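Local coordinates for protein pectate lyase (Bacillus subtilis, PDB 5AMV) that cleaves polygalacturonate (pectate) by calcium-dependent elimination, leaving oligosaccharides with an unsaturated galacturonosyl group at their non-reducing ends, at residues H245-I250 and V277-R282; G224-S229 and N240-H245; F306-G311 and S337-G342. All blocks are in the same frame, centred on the assembly; numbering follows the deposited sequence. Where two conformers were deposited one is given.

Interaction 1. Residues H245-I250 and V277-R282; sequences HDKSSI and VQRAPR. With ADA (alpha-D-galactopyranuronic acid), chain B; ADA (alpha-D-galactopyranuronic acid), chain C.
Asp246 and Gln278 meet through their polar ends, and Gln278 carries the contact on to bound substrate. Gln278 CG lies between the backbone N and the carbonyl carbon (chi1 63°), which turns the extended chain toward Asp246. Gln278 NE2 gives one proton to Asp246 OD1 at 2.8 Å, on the syn side of the carboxylate and almost straight (174°). Its other proton goes to O6B of the chain C galacturonate at 2.9 Å. Both amide protons are thus spent, which fixes the rotation of the amide. Asp246 OD2 forms a salt bridge with Lys218, so this carboxylate is itself tied down.

Arg279, the inferred active-site residue, runs fully extended between two side chains. Lys247 CD covers one face of its guanidinium, 3.5 Å from Arg279 NH1, and Ile250 CD1 lies over the opposite face. The flat group is therefore held between aliphatic carbons with its edge toward the sugar. Arg279 NH2 bonds the ring oxygen O5 of the chain B galacturonate at 3.0 Å and reaches O6B of that sugar only weakly. Arg282 takes the same carboxylate with two donors: NE to O6B at 2.8 Å and NH2 to O6A at 2.9 Å. Its CD rests 3.6 Å from Ile250 CD1, and Phe339 makes a cation-pi contact with it.

Backbone bonds set these side chains in place. Ser248 N binds Gln278 O, and Ser249 N binds Arg279 O at 2.8 Å. Arg282 N returns to Ser249 O. Between these last two bonds the peptide before Pro281 is cis, and the register shifts by one residue.

Lys247 pairs in parallel with Gln278, and Ile250 with Arg282. Strand 247-251 lies between strand 282-283, its parallel neighbour, and the calcium-binding segment 224-229, whose backbone Ser248 and Ile250 bond.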
loop_
_atom_site.group_PDB
_atom_site.type_symbol
_atom_site.label_atom_id
_atom_site.label_comp_id
_atom_site.label_asym_id
_atom_site.label_seq_id
_atom_site.Cartn_x
_atom_site.Cartn_y
_atom_site.Cartn_z
ATOM N N HIS A 245 -6.611 8.645 -2.677
ATOM C CA HIS A 245 -6.795 7.502 -1.789
ATOM C C HIS A 245 -6.564 7.992 -0.344
ATOM O O HIS A 245 -5.855 8.990 -0.136
ATOM C CB HIS A 245 -5.799 6.377 -2.189
ATOM C CG HIS A 245 -5.885 5.165 -1.311
ATOM N ND1 HIS A 245 -6.699 4.083 -1.591
ATOM C CD2 HIS A 245 -5.305 4.894 -0.119
ATOM C CE1 HIS A 245 -6.600 3.194 -0.622
ATOM N NE2 HIS A 245 -5.765 3.656 0.288
ATOM N N ASP A 246 -7.194 7.345 0.636
ATOM C CA ASP A 246 -7.071 7.778 2.024
ATOM C C ASP A 246 -5.782 7.261 2.683
ATOM O O ASP A 246 -4.813 7.999 2.763
ATOM C CB ASP A 246 -8.387 7.395 2.737
ATOM C CG ASP A 246 -8.448 7.851 4.198
ATOM O OD1 ASP A 246 -7.478 8.361 4.752
ATOM O OD2 ASP A 246 -9.510 7.576 4.799
ATOM N N LYS A 247 -5.737 5.978 3.072
ATOM C CA LYS A 247 -4.576 5.413 3.796
ATOM C C LYS A 247 -3.614 4.694 2.862
ATOM O O LYS A 247 -3.886 3.585 2.382
ATOM C CB LYS A 247 -5.102 4.455 4.848
ATOM C CG LYS A 247 -5.920 5.224 5.927
ATOM C CD LYS A 247 -6.502 4.303 6.997
ATOM C CE LYS A 247 -7.865 3.784 6.661
ATOM N NZ LYS A 247 -8.606 3.532 7.967
ATOM N N SER A 248 -2.483 5.322 2.581
ATOM C CA SER A 248 -1.611 4.759 1.533
ATOM C C SER A 248 -0.788 3.540 1.911
ATOM O O SER A 248 -0.866 2.503 1.257
ATOM C CB SER A 248 -0.637 5.814 1.059
ATOM O OG SER A 248 0.276 5.262 0.135
ATOM N N SER A 249 0.059 3.688 2.929
ATOM C CA SER A 249 1.128 2.743 3.175
ATOM C C SER A 249 1.326 2.596 4.670
ATOM O O SER A 249 1.863 3.503 5.307
ATOM C CB SER A 249 2.438 3.236 2.528
ATOM O OG SER A 249 2.298 3.343 1.106
ATOM N N ILE A 250 0.907 1.456 5.223
ATOM C CA ILE A 250 1.138 1.201 6.656
ATOM C C ILE A 250 2.178 0.086 6.778
ATOM O O ILE A 250 1.975 -1.049 6.251
ATOM C CB ILE A 250 -0.196 0.904 7.487
ATOM C CG1 ILE A 250 0.152 0.634 8.969
ATOM C CG2 ILE A 250 -0.922 -0.254 6.967
ATOM C CD1 ILE A 250 -1.019 0.926 9.976
ATOM N N VAL A 277 -4.512 11.110 1.735
ATOM C CA VAL A 277 -4.890 11.697 3.022
ATOM C C VAL A 277 -3.797 11.480 4.066
ATOM O O VAL A 277 -3.414 12.434 4.761
ATOM C CB VAL A 277 -6.260 11.159 3.576
ATOM C CG1 VAL A 277 -6.535 11.730 4.929
ATOM C CG2 VAL A 277 -7.391 11.510 2.626
ATOM N N GLN A 278 -3.388 10.233 4.245
ATOM C CA GLN A 278 -2.540 9.909 5.387
ATOM C C GLN A 278 -1.753 8.625 5.172
ATOM O O GLN A 278 -1.934 7.923 4.176
ATOM C CB GLN A 278 -3.439 9.782 6.626
ATOM C CG GLN A 278 -4.462 8.641 6.515
ATOM C CD GLN A 278 -5.392 8.601 7.710
ATOM O OE1 GLN A 278 -4.929 8.688 8.855
ATOM N NE2 GLN A 278 -6.695 8.442 7.468
ATOM N N ARG A 279 -0.836 8.340 6.114
ATOM C CA ARG A 279 -0.005 7.116 6.076
ATOM C C ARG A 279 0.853 7.026 4.835
ATOM O O ARG A 279 0.650 6.162 3.988
ATOM C CB ARG A 279 -0.843 5.821 6.262
ATOM C CG ARG A 279 -1.755 5.923 7.484
ATOM C CD ARG A 279 -2.548 4.654 7.695
ATOM N NE ARG A 279 -3.314 4.706 8.933
ATOM C CZ ARG A 279 -4.034 3.690 9.424
ATOM N NH1 ARG A 279 -4.113 2.528 8.765
ATOM N NH2 ARG A 279 -4.670 3.829 10.581
ATOM N N ALA A 280 1.808 7.939 4.719
ATOM C CA ALA A 280 2.641 7.933 3.539
ATOM C C ALA A 280 4.139 7.980 3.776
ATOM O O ALA A 280 4.824 8.856 3.236
ATOM C CB ALA A 280 2.212 9.054 2.575
ATOM N N PRO A 281 4.689 7.045 4.605
ATOM C CA PRO A 281 4.032 5.908 5.235
ATOM C C PRO A 281 3.732 6.173 6.727
ATOM O O PRO A 281 4.317 7.101 7.317
ATOM C CB PRO A 281 5.113 4.819 5.163
ATOM C CG PRO A 281 6.372 5.584 5.402
ATOM C CD PRO A 281 6.161 6.986 4.776
ATOM N N ARG A 282 2.904 5.320 7.321
ATOM C CA ARG A 282 2.814 5.235 8.795
ATOM C C ARG A 282 3.642 4.040 9.224
ATOM O O ARG A 282 3.414 2.942 8.720
ATOM C CB ARG A 282 1.377 4.998 9.238
ATOM C CG ARG A 282 1.160 5.128 10.748
ATOM C CD ARG A 282 0.066 4.186 11.203
ATOM N NE ARG A 282 -0.410 4.489 12.542
ATOM C CZ ARG A 282 0.205 4.106 13.674
ATOM N NH1 ARG A 282 1.341 3.420 13.639
ATOM N NH2 ARG A 282 -0.330 4.397 14.866
HETATM C C1 ADA B . -6.802 6.395 11.909
HETATM C C2 ADA B . -7.623 5.251 12.527
HETATM C C3 ADA B . -7.312 5.121 14.021
HETATM C C4 ADA B . -5.828 4.899 14.255
HETATM C C5 ADA B . -5.052 6.053 13.631
HETATM C C6 ADA B . -3.587 5.678 13.652
HETATM O O2 ADA B . -9.008 5.609 12.415
HETATM O O3 ADA B . -8.015 3.996 14.569
HETATM O O4 ADA B . -5.450 3.678 13.586
HETATM O O5 ADA B . -5.419 6.239 12.234
HETATM O O6B ADA B . -2.988 5.645 12.541
HETATM O O6A ADA B . -3.011 5.384 14.749
HETATM C C1 ADA C . -8.272 10.736 13.659
HETATM C C2 ADA C . -6.963 10.075 14.096
HETATM C C3 ADA C . -6.125 9.719 12.853
HETATM C C4 ADA C . -6.921 8.808 11.918
HETATM C C5 ADA C . -8.260 9.500 11.588
HETATM C C6 ADA C . -9.131 8.708 10.647
HETATM O O2 ADA C . -6.238 10.939 14.992
HETATM O O3 ADA C . -4.870 9.148 13.243
HETATM O O4 ADA C . -7.110 7.530 12.549
HETATM O O5 ADA C . -8.994 9.844 12.795
HETATM O O6B ADA C . -8.648 8.208 9.582
HETATM O O6A ADA C . -10.341 8.593 10.982
#

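Interaction 2. Residues G224-S229 and N240-H245; sequences GQTDAS and NYYHDH. With CA (calcium ion), chain D.
Gln225 reaches between Tyr242 and His245. Its CB lies near the plane of the Tyr242 ring, at the edge, 3.8 Å from Tyr242 CD2. CG is anti to the carbonyl carbon (chi1 -60°), and from there it sits over the middle of the His245 imidazole. This is a CH-pi contact, with Gln225 CG 3.4 Å from the His245 ring centroid and 13° off the normal. The chain then stays extended, and CD lies 3.4 Å from His245 CG. Amide and imidazole are stacked almost parallel, 3° apart. At the tip, NE2 comes 3.3 Å from His245 CB. OE1 approaches Tyr242 CD2 at 3.2 Å and is hydrogen-bonded to Ser248 OG.

His245 ND1 is held by Asp203, which helps fix the ring against the Gln225 side chain. With an alanine in place of His245, the Gln225 amide would probably lose the ring it stacks on, and Asp203 OD1 its bond to that ring.

Next along the chain, Thr226 OG1 meets Tyr242 OH at the edge of the phenol, in a hydrogen bond of 2.8 Å. The two side chains cross at about a right angle. Ser249 OG is a further partner of Thr226 OG1.

Asp227 turns to the calcium ion and binds it through OD2 at 2.3 Å. Three waters are further ligands, and Asp184 and Asp223 also bind the ion. Asp227 OD1 accepts from Ile250 N, a second-shell bond that helps orient the carboxylate. Side chains from strands of two different sheets meet here in the interior of the right-handed parallel beta-helix of polysaccharide lyase family 1, next to its calcium site.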
loop_
_atom_site.group_PDB
_atom_site.type_symbol
_atom_site.label_atom_id
_atom_site.label_comp_id
_atom_site.label_asym_id
_atom_site.label_seq_id
_atom_site.Cartn_x
_atom_site.Cartn_y
_atom_site.Cartn_z
ATOM N N GLY A 224 -5.431 -0.177 2.496
ATOM C CA GLY A 224 -4.120 0.354 2.010
ATOM C C GLY A 224 -3.849 0.224 0.512
ATOM O O GLY A 224 -4.662 -0.327 -0.236
ATOM N N GLN A 225 -2.724 0.805 0.082
ATOM C CA GLN A 225 -2.242 0.715 -1.291
ATOM C C GLN A 225 -1.092 -0.289 -1.310
ATOM O O GLN A 225 -1.192 -1.318 -1.972
ATOM C CB GLN A 225 -1.807 2.109 -1.783
ATOM C CG GLN A 225 -3.017 3.031 -1.720
ATOM C CD GLN A 225 -2.703 4.379 -2.322
ATOM O OE1 GLN A 225 -1.932 5.142 -1.789
ATOM N NE2 GLN A 225 -3.320 4.659 -3.467
ATOM N N THR A 226 -0.029 0.010 -0.588
ATOM C CA THR A 226 1.113 -0.892 -0.453
ATOM C C THR A 226 1.434 -0.979 1.053
ATOM O O THR A 226 2.096 -0.099 1.603
ATOM C CB THR A 226 2.345 -0.404 -1.263
ATOM O OG1 THR A 226 2.655 0.967 -0.906
ATOM C CG2 THR A 226 2.074 -0.445 -2.783
ATOM N N ASP A 227 0.967 -2.044 1.683
ATOM C CA ASP A 227 1.147 -2.213 3.136
ATOM C C ASP A 227 2.152 -3.329 3.406
ATOM O O ASP A 227 2.365 -4.244 2.571
ATOM C CB ASP A 227 -0.197 -2.569 3.803
ATOM C CG ASP A 227 -1.163 -1.396 3.857
ATOM O OD1 ASP A 227 -0.764 -0.218 3.608
ATOM O OD2 ASP A 227 -2.332 -1.666 4.202
ATOM N N ALA A 228 2.775 -3.275 4.581
ATOM C CA ALA A 228 3.754 -4.295 4.992
ATOM C C ALA A 228 3.582 -4.626 6.469
ATOM O O ALA A 228 3.498 -3.746 7.274
ATOM C CB ALA A 228 5.182 -3.841 4.698
ATOM N N SER A 229 3.474 -5.920 6.782
ATOM C CA SER A 229 3.195 -6.390 8.137
ATOM C C SER A 229 3.887 -7.717 8.382
ATOM O O SER A 229 4.475 -8.315 7.473
ATOM C CB SER A 229 1.686 -6.590 8.347
ATOM O OG SER A 229 0.965 -5.400 8.083
ATOM N N ASN A 240 6.814 5.041 -7.713
ATOM C CA ASN A 240 5.404 4.757 -7.819
ATOM C C ASN A 240 4.556 5.994 -7.708
ATOM O O ASN A 240 5.021 6.997 -7.143
ATOM C CB ASN A 240 4.967 3.724 -6.775
ATOM C CG ASN A 240 5.771 2.448 -6.851
ATOM O OD1 ASN A 240 5.638 1.659 -7.798
ATOM N ND2 ASN A 240 6.615 2.232 -5.848
ATOM N N TYR A 241 3.321 5.926 -8.210
ATOM C CA TYR A 241 2.423 7.087 -8.181
ATOM C C TYR A 241 1.152 6.710 -7.415
ATOM O O TYR A 241 0.300 5.957 -7.921
ATOM C CB TYR A 241 2.096 7.552 -9.614
ATOM C CG TYR A 241 1.216 8.796 -9.742
ATOM C CD1 TYR A 241 0.973 9.669 -8.652
ATOM C CD2 TYR A 241 0.659 9.124 -10.987
ATOM C CE1 TYR A 241 0.178 10.788 -8.798
ATOM C CE2 TYR A 241 -0.134 10.251 -11.134
ATOM C CZ TYR A 241 -0.344 11.085 -10.040
ATOM O OH TYR A 241 -1.133 12.198 -10.172
ATOM N N TYR A 242 1.061 7.191 -6.180
ATOM C CA TYR A 242 -0.112 6.958 -5.349
ATOM C C TYR A 242 -1.005 8.179 -5.463
ATOM O O TYR A 242 -0.547 9.324 -5.238
ATOM C CB TYR A 242 0.356 6.854 -3.903
ATOM C CG TYR A 242 1.336 5.731 -3.592
ATOM C CD1 TYR A 242 2.715 5.923 -3.663
ATOM C CD2 TYR A 242 0.861 4.483 -3.177
ATOM C CE1 TYR A 242 3.604 4.877 -3.339
ATOM C CE2 TYR A 242 1.749 3.458 -2.797
ATOM C CZ TYR A 242 3.080 3.671 -2.893
ATOM O OH TYR A 242 4.022 2.736 -2.542
ATOM N N HIS A 243 -2.283 7.989 -5.799
ATOM C CA HIS A 243 -3.163 9.156 -5.914
ATOM C C HIS A 243 -4.616 8.893 -5.581
ATOM O O HIS A 243 -5.107 7.794 -5.821
ATOM C CB HIS A 243 -2.990 9.970 -7.199
ATOM C CG HIS A 243 -3.422 9.271 -8.445
ATOM N ND1 HIS A 243 -4.694 9.411 -8.959
ATOM C CD2 HIS A 243 -2.742 8.511 -9.335
ATOM C CE1 HIS A 243 -4.799 8.723 -10.083
ATOM N NE2 HIS A 243 -3.621 8.182 -10.346
ATOM N N ASP A 244 -5.254 9.902 -4.989
ATOM C CA ASP A 244 -6.725 9.895 -4.741
ATOM C C ASP A 244 -7.095 8.654 -3.926
ATOM O O ASP A 244 -7.770 7.719 -4.399
ATOM C CB ASP A 244 -7.479 9.981 -6.085
ATOM C CG ASP A 244 -7.140 11.244 -6.806
ATOM O OD1 ASP A 244 -7.453 12.345 -6.298
ATOM O OD2 ASP A 244 -6.463 11.151 -7.839
ATOM N N HIS A 245 -6.611 8.645 -2.677
ATOM C CA HIS A 245 -6.795 7.502 -1.789
ATOM C C HIS A 245 -6.564 7.992 -0.344
ATOM O O HIS A 245 -5.855 8.990 -0.136
ATOM C CB HIS A 245 -5.799 6.377 -2.189
ATOM C CG HIS A 245 -5.885 5.165 -1.311
ATOM N ND1 HIS A 245 -6.699 4.083 -1.591
ATOM C CD2 HIS A 245 -5.305 4.894 -0.119
ATOM C CE1 HIS A 245 -6.600 3.194 -0.622
ATOM N NE2 HIS A 245 -5.765 3.656 0.288
HETATM CA CA CA D . -3.860 -3.365 4.706
HETATM O O HOH W 1 -3.700 -2.362 6.820
HETATM O O HOH W 2 -2.185 -4.682 5.623
HETATM O O HOH W 3 -5.363 -5.163 4.753
#

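Interaction 3. Residues F306-G311 and S337-G342; sequences FSYAWG and SVFSGG. With ADA (alpha-D-galactopyranuronic acid), chain B.
Ser337 opens the contact with both its backbone and its side chain. Its N gives a hydrogen bond to Trp310 O at 2.9 Å. Its carbonyl O receives a longer CA-H...O contact from Gly311 CA at 3.4 Å. Ser337 and Gly311 are thereby paired in parallel. Ser337 CB lies over one face of the Tyr308 ring, 3.5 Å from the centroid, in a CH-pi contact. Tyr308 CG sits between its backbone N and carbonyl carbon (chi1 71°), which brings that ring face against Ser337 CB.

The pairing is that of successive coils in the parallel beta-helix of the pectate lyase family. Strands 310-312 and 336-338 are neighbours in one parallel sheet, and strand 336-338 is its last within this chain.

Beyond Val338, Phe339 turns back toward the first segment. Its ring edge points to the face of Tyr308 in an offset edge-to-face pair, with planes at 66° and centroids 5.9 Å apart. Phe339 CZ is 3.5 Å from Tyr308 OH. Gly311 CA also lies at the edge of the Phe339 ring, 3.9 Å from CE2. A beta carbon on Gly311 would be tight against Phe339 CE2 and would clash with Tyr308 OH. The phenylalanine is part of the glycan pocket: its CE1 is 3.3 Å from O6A of the chain B galacturonate. Arg279, the inferred active-site arginine, packs on Tyr308.

From Phe339 the chain makes a type II beta turn. Gly341 supplies the positive phi of the turn, and Gly342 N closes it by bonding to Phe339 O at 2.8 Å.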
loop_
_atom_site.group_PDB
_atom_site.type_symbol
_atom_site.label_atom_id
_atom_site.label_comp_id
_atom_site.label_asym_id
_atom_site.label_seq_id
_atom_site.Cartn_x
_atom_site.Cartn_y
_atom_site.Cartn_z
ATOM N N PHE A 306 -5.575 16.441 2.488
ATOM C CA PHE A 306 -4.346 16.026 3.145
ATOM C C PHE A 306 -4.462 16.128 4.649
ATOM O O PHE A 306 -4.913 17.162 5.174
ATOM C CB PHE A 306 -3.224 16.989 2.706
ATOM C CG PHE A 306 -1.871 16.676 3.322
ATOM C CD1 PHE A 306 -1.513 17.268 4.530
ATOM C CD2 PHE A 306 -0.946 15.839 2.666
ATOM C CE1 PHE A 306 -0.258 16.986 5.134
ATOM C CE2 PHE A 306 0.304 15.579 3.250
ATOM C CZ PHE A 306 0.630 16.136 4.494
ATOM N N SER A 307 -3.992 15.082 5.359
ATOM C CA SER A 307 -3.913 15.117 6.818
ATOM C C SER A 307 -2.434 15.144 7.257
ATOM O O SER A 307 -1.980 16.081 7.930
ATOM C CB SER A 307 -4.645 13.890 7.403
ATOM O OG SER A 307 -4.770 13.943 8.808
ATOM N N TYR A 308 -1.679 14.119 6.881
ATOM C CA TYR A 308 -0.251 14.096 7.185
ATOM C C TYR A 308 0.482 13.215 6.194
ATOM O O TYR A 308 -0.159 12.381 5.543
ATOM C CB TYR A 308 0.016 13.648 8.629
ATOM C CG TYR A 308 -0.243 12.163 8.922
ATOM C CD1 TYR A 308 0.760 11.215 8.684
ATOM C CD2 TYR A 308 -1.494 11.713 9.459
ATOM C CE1 TYR A 308 0.529 9.833 8.947
ATOM C CE2 TYR A 308 -1.726 10.341 9.734
ATOM C CZ TYR A 308 -0.682 9.434 9.509
ATOM O OH TYR A 308 -0.845 8.085 9.809
ATOM N N ALA A 309 1.809 13.389 6.088
ATOM C CA ALA A 309 2.623 12.518 5.252
ATOM C C ALA A 309 3.203 11.347 6.050
ATOM O O ALA A 309 2.795 10.189 5.863
ATOM C CB ALA A 309 3.759 13.331 4.575
ATOM N N TRP A 310 4.122 11.639 6.980
ATOM C CA TRP A 310 4.807 10.570 7.737
ATOM C C TRP A 310 4.143 10.300 9.076
ATOM O O TRP A 310 3.854 11.225 9.826
ATOM C CB TRP A 310 6.309 10.860 7.943
ATOM C CG TRP A 310 6.976 11.221 6.699
ATOM C CD1 TRP A 310 6.700 10.725 5.427
ATOM C CD2 TRP A 310 8.038 12.182 6.536
ATOM N NE1 TRP A 310 7.511 11.349 4.498
ATOM C CE2 TRP A 310 8.343 12.231 5.141
ATOM C CE3 TRP A 310 8.744 13.027 7.427
ATOM C CZ2 TRP A 310 9.327 13.073 4.612
ATOM C CZ3 TRP A 310 9.747 13.875 6.876
ATOM C CH2 TRP A 310 10.007 13.891 5.486
ATOM N N GLY A 311 3.894 9.030 9.379
ATOM C CA GLY A 311 3.230 8.705 10.652
ATOM C C GLY A 311 4.282 8.096 11.540
ATOM O O GLY A 311 4.814 7.016 11.245
ATOM N N SER A 337 2.435 13.043 11.653
ATOM C CA SER A 337 1.572 12.776 12.796
ATOM C C SER A 337 2.350 11.835 13.722
ATOM O O SER A 337 2.895 10.832 13.280
ATOM C CB SER A 337 0.250 12.137 12.375
ATOM O OG SER A 337 -0.637 12.003 13.501
ATOM N N VAL A 338 2.425 12.211 15.001
ATOM C CA VAL A 338 3.144 11.452 16.043
ATOM C C VAL A 338 2.164 10.646 16.894
ATOM O O VAL A 338 1.172 11.177 17.429
ATOM C CB VAL A 338 3.982 12.403 16.943
ATOM C CG1 VAL A 338 4.807 11.536 17.890
ATOM C CG2 VAL A 338 4.918 13.298 16.080
ATOM N N PHE A 339 2.410 9.343 16.978
ATOM C CA PHE A 339 1.563 8.438 17.771
ATOM C C PHE A 339 2.337 8.002 19.033
ATOM O O PHE A 339 3.543 8.189 19.103
ATOM C CB PHE A 339 1.159 7.242 16.905
ATOM C CG PHE A 339 0.433 7.642 15.649
ATOM C CD1 PHE A 339 -0.922 7.991 15.705
ATOM C CD2 PHE A 339 1.115 7.755 14.420
ATOM C CE1 PHE A 339 -1.637 8.406 14.559
ATOM C CE2 PHE A 339 0.415 8.167 13.257
ATOM C CZ PHE A 339 -0.971 8.496 13.319
ATOM N N SER A 340 1.623 7.454 20.017
ATOM C CA SER A 340 2.258 6.981 21.252
ATOM C C SER A 340 3.342 5.948 20.906
ATOM O O SER A 340 3.143 5.064 20.052
ATOM C CB SER A 340 1.210 6.406 22.214
ATOM O OG SER A 340 1.785 6.062 23.468
ATOM N N GLY A 341 4.501 6.098 21.543
ATOM C CA GLY A 341 5.645 5.238 21.273
ATOM C C GLY A 341 6.494 5.839 20.163
ATOM O O GLY A 341 7.641 5.460 19.971
ATOM N N GLY A 342 5.927 6.795 19.426
ATOM C CA GLY A 342 6.709 7.496 18.400
ATOM C C GLY A 342 7.539 8.622 19.000
ATOM O O GLY A 342 7.000 9.616 19.504
HETATM C C1 ADA B . -6.802 6.395 11.909
HETATM C C2 ADA B . -7.623 5.251 12.527
HETATM C C3 ADA B . -7.312 5.121 14.021
HETATM C C4 ADA B . -5.828 4.899 14.255
HETATM C C5 ADA B . -5.052 6.053 13.631
HETATM C C6 ADA B . -3.587 5.678 13.652
HETATM O O2 ADA B . -9.008 5.609 12.415
HETATM O O3 ADA B . -8.015 3.996 14.569
HETATM O O4 ADA B . -5.450 3.678 13.586
HETATM O O5 ADA B . -5.419 6.239 12.234
HETATM O O6B ADA B . -2.988 5.645 12.541
HETATM O O6A ADA B . -3.011 5.384 14.749
#

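Overall arrangement
The three contacts lie in series along the chain, interaction 2 first, then 1, then 3, as the coils of the parallel beta-helix follow one another. The centres of interactions 1 and 2 are about 7 Å apart, and the two share His245, where strand 235-245 gives way to strand 247-251. The centres of interactions 1 and 3 are about 10 Å apart. Both reach the sheet formed by strands 247-251, 282-283, 310-312 and 336-338. Interactions 2 and 3 do not touch, and their centres are about 16 Å apart. Interaction 1 lies between the other two: it touches the calcium-binding segment on one side and shares the chain B galacturonate with interaction 3 on the other.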